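Local coordinates for protein SAM-dependent O-methyltransferase (PDB 2HNK) that probably transfers a methyl group from S-adenosylmethionine to a hydroxyl oxygen of its substrate, and binds the cofactor product S-adenosylhomocysteine, at residues 86-91 with 112-117. Sequence-based numbering, arbitrary orientation.
Sequences GKILCC and NKIFLK
Ile-88 and Cys-90 bond through both N and O to residues 113-117, which joins strands 87-91 and 114-117 in parallel. The axes approach to 4.6 Å and cross at -21°. Lys-113 O accepts from Ile-88 N (2.9 Å), and Phe-115 N gives back to Ile-88 O (2.8 Å). Phe-115 O takes Cys-90 N at 2.7 Å, with an N-H...O angle of 175°. Lys-117 N closes the ladder on Cys-90 O.

On one face, the Lys-87 chain crosses the Phe-115 ring at an oblique angle, near CE1 and CZ. Lys-87 CB is 3.7 Å from Phe-115 CE1. Lys-87 CG is anti to its own carbonyl carbon (chi1 -63°) and the chain runs on extended, which keeps CG and CD close to the same ring atom. Lys-87 NZ bonds to Asp-140 O, and Phe-141 meets the ring. Leu-89 CD1 packs 3.8 Å from Phe-115 CB. On the other face, Ile-88 CG2 is 3.9 Å from Ile-114 CG1, and the two side chains point the same way. Leu-116 CD1 reaches Cys-90 CB at 4.1 Å. Helices 73-81 and 95-107 both pack on this face, through Phe-78 and Trp-105 among others.

The pair belongs to a beta-alpha-beta unit of the Rossmann-like methyltransferase fold. At the C-terminal end, Cys-91 borders the S-adenosylhomocysteine pocket. Four nearly straight bonds satisfy the facing backbone groups, and apolar contacts flank them on both faces. Together they hold 114-118, outermost within the chain, in parallel register with 87-92.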
ATOM      1  N   GLY C  86       5.816 -17.150  -9.691  1.00 29.61           N
ATOM      2  CA  GLY C  86       6.113 -15.735  -9.863  1.00 28.77           C
ATOM      3  C   GLY C  86       7.608 -15.536  -9.990  1.00 28.69           C
ATOM      4  O   GLY C  86       8.398 -16.266  -9.366  1.00 28.81           O
ATOM      5  N   LYS C  87       8.004 -14.547 -10.793  1.00 27.84           N
ATOM      6  CA  LYS C  87       9.421 -14.296 -11.063  1.00 27.37           C
ATOM      7  C   LYS C  87       9.801 -12.809 -11.017  1.00 26.69           C
ATOM      8  O   LYS C  87       8.986 -11.952 -11.340  1.00 26.31           O
ATOM      9  CB  LYS C  87       9.801 -14.901 -12.413  1.00 27.19           C
ATOM     10  CG  LYS C  87       9.647 -16.418 -12.460  1.00 27.61           C
ATOM     11  CD  LYS C  87       9.539 -16.913 -13.892  1.00 28.47           C
ATOM     12  CE  LYS C  87       9.221 -18.399 -13.914  1.00 29.83           C
ATOM     13  NZ  LYS C  87       9.484 -18.977 -15.265  1.00 31.08           N
ATOM     14  N   ILE C  88      11.044 -12.526 -10.622  1.00 26.10           N
ATOM     15  CA  ILE C  88      11.571 -11.148 -10.573  1.00 25.65           C
ATOM     16  C   ILE C  88      12.893 -10.999 -11.342  1.00 25.79           C
ATOM     17  O   ILE C  88      13.807 -11.805 -11.176  1.00 26.09           O
ATOM     18  CB  ILE C  88      11.716 -10.620  -9.096  1.00 25.38           C
ATOM     19  CG1 ILE C  88      12.372  -9.229  -9.058  1.00 25.34           C
ATOM     20  CG2 ILE C  88      12.463 -11.612  -8.212  1.00 25.13           C
ATOM     21  CD1 ILE C  88      12.387  -8.565  -7.682  1.00 24.89           C
ATOM     22  N   LEU C  89      12.975  -9.980 -12.194  1.00 25.51           N
ATOM     23  CA  LEU C  89      14.244  -9.561 -12.784  1.00 25.56           C
ATOM     24  C   LEU C  89      14.851  -8.387 -12.009  1.00 25.54           C
ATOM     25  O   LEU C  89      14.191  -7.370 -11.790  1.00 25.12           O
ATOM     26  CB  LEU C  89      14.074  -9.183 -14.264  1.00 25.33           C
ATOM     27  CG  LEU C  89      15.254  -8.505 -14.979  1.00 25.53           C
ATOM     28  CD1 LEU C  89      16.457  -9.419 -15.090  1.00 26.03           C
ATOM     29  CD2 LEU C  89      14.856  -8.018 -16.364  1.00 26.18           C
ATOM     30  N   CYS C  90      16.111  -8.550 -11.612  1.00 25.86           N
ATOM     31  CA  CYS C  90      16.871  -7.528 -10.905  1.00 26.26           C
ATOM     32  C   CYS C  90      17.923  -6.897 -11.804  1.00 26.99           C
ATOM     33  O   CYS C  90      18.701  -7.601 -12.447  1.00 27.10           O
ATOM     34  CB  CYS C  90      17.563  -8.144  -9.695  1.00 26.13           C
ATOM     35  SG  CYS C  90      16.437  -8.701  -8.436  1.00 24.83           S
ATOM     36  N   CYS C  91      17.940  -5.568 -11.837  1.00 27.82           N
ATOM     37  CA  CYS C  91      18.882  -4.806 -12.654  1.00 28.40           C
ATOM     38  C   CYS C  91      19.781  -4.004 -11.740  1.00 29.08           C
ATOM     39  O   CYS C  91      19.296  -3.218 -10.914  1.00 29.16           O
ATOM     40  CB  CYS C  91      18.148  -3.822 -13.569  1.00 28.48           C
ATOM     41  SG  CYS C  91      16.844  -4.527 -14.570  1.00 28.35           S
ATOM     42  N   ASN C 112      15.680 -19.724  -7.978  1.00 27.01           N
ATOM     43  CA  ASN C 112      14.847 -20.187  -9.083  1.00 27.47           C
ATOM     44  C   ASN C 112      13.884 -19.100  -9.576  1.00 27.51           C
ATOM     45  O   ASN C 112      13.603 -19.000 -10.772  1.00 27.59           O
ATOM     46  CB  ASN C 112      14.116 -21.487  -8.712  1.00 27.58           C
ATOM     47  CG  ASN C 112      12.979 -21.277  -7.714  1.00 28.53           C
ATOM     48  OD1 ASN C 112      11.808 -21.314  -8.095  1.00 31.50           O
ATOM     49  ND2 ASN C 112      13.312 -21.065  -6.442  1.00 28.00           N
ATOM     50  N   LYS C 113      13.440 -18.256  -8.647  1.00 27.72           N
ATOM     51  CA  LYS C 113      12.486 -17.171  -8.931  1.00 27.69           C
ATOM     52  C   LYS C 113      13.150 -15.902  -9.448  1.00 27.15           C
ATOM     53  O   LYS C 113      12.462 -14.998  -9.905  1.00 27.44           O
ATOM     54  CB  LYS C 113      11.701 -16.829  -7.658  1.00 27.49           C
ATOM     55  CG  LYS C 113      10.595 -17.817  -7.309  1.00 28.94           C
ATOM     56  CD  LYS C 113      10.172 -17.675  -5.847  1.00 29.43           C
ATOM     57  CE  LYS C 113       8.666 -17.682  -5.710  1.00 29.98           C
ATOM     58  NZ  LYS C 113       8.245 -17.580  -4.282  1.00 31.03           N
ATOM     59  N   ILE C 114      14.480 -15.833  -9.373  1.00 26.94           N
ATOM     60  CA  ILE C 114      15.205 -14.575  -9.577  1.00 26.54           C
ATOM     61  C   ILE C 114      16.094 -14.579 -10.817  1.00 26.91           C
ATOM     62  O   ILE C 114      16.837 -15.538 -11.051  1.00 27.23           O
ATOM     63  CB  ILE C 114      16.052 -14.208  -8.332  1.00 26.30           C
ATOM     64  CG1 ILE C 114      15.170 -14.140  -7.084  1.00 25.56           C
ATOM     65  CG2 ILE C 114      16.784 -12.894  -8.539  1.00 26.33           C
ATOM     66  CD1 ILE C 114      15.939 -14.068  -5.796  1.00 24.47           C
ATOM     67  N   PHE C 115      16.010 -13.487 -11.583  1.00 26.94           N
ATOM     68  CA  PHE C 115      16.784 -13.261 -12.801  1.00 27.09           C
ATOM     69  C   PHE C 115      17.657 -12.019 -12.625  1.00 27.51           C
ATOM     70  O   PHE C 115      17.195 -10.989 -12.139  1.00 28.30           O
ATOM     71  CB  PHE C 115      15.846 -13.037 -13.992  1.00 26.75           C
ATOM     72  CG  PHE C 115      14.974 -14.221 -14.321  1.00 26.87           C
ATOM     73  CD1 PHE C 115      13.970 -14.642 -13.443  1.00 25.95           C
ATOM     74  CD2 PHE C 115      15.137 -14.901 -15.526  1.00 26.02           C
ATOM     75  CE1 PHE C 115      13.167 -15.732 -13.750  1.00 25.72           C
ATOM     76  CE2 PHE C 115      14.325 -15.987 -15.848  1.00 25.31           C
ATOM     77  CZ  PHE C 115      13.344 -16.405 -14.963  1.00 25.45           C
ATOM     78  N   LEU C 116      18.913 -12.102 -13.027  1.00 27.74           N
ATOM     79  CA  LEU C 116      19.822 -10.975 -12.862  1.00 27.97           C
ATOM     80  C   LEU C 116      20.414 -10.535 -14.196  1.00 28.37           C
ATOM     81  O   LEU C 116      20.848 -11.362 -14.999  1.00 28.92           O
ATOM     82  CB  LEU C 116      20.933 -11.326 -11.865  1.00 27.84           C
ATOM     83  CG  LEU C 116      22.005 -10.285 -11.509  1.00 27.57           C
ATOM     84  CD1 LEU C 116      21.432  -9.092 -10.774  1.00 26.49           C
ATOM     85  CD2 LEU C 116      23.086 -10.936 -10.676  1.00 27.44           C
ATOM     86  N   LYS C 117      20.395  -9.228 -14.427  1.00 28.71           N
ATOM     87  CA  LYS C 117      21.085  -8.625 -15.542  1.00 28.53           C
ATOM     88  C   LYS C 117      21.933  -7.458 -15.047  1.00 28.91           C
ATOM     89  O   LYS C 117      21.410  -6.404 -14.678  1.00 28.41           O
ATOM     90  CB  LYS C 117      20.107  -8.160 -16.623  1.00 28.79           C
ATOM     91  CG  LYS C 117      20.785  -7.738 -17.941  1.00 28.06           C
ATOM     92  CD  LYS C 117      21.722  -8.824 -18.475  1.00 27.77           C
ATOM     93  CE  LYS C 117      22.468  -8.369 -19.726  1.00 28.47           C
ATOM     94  NZ  LYS C 117      23.429  -7.281 -19.426  1.00 28.98           N
TER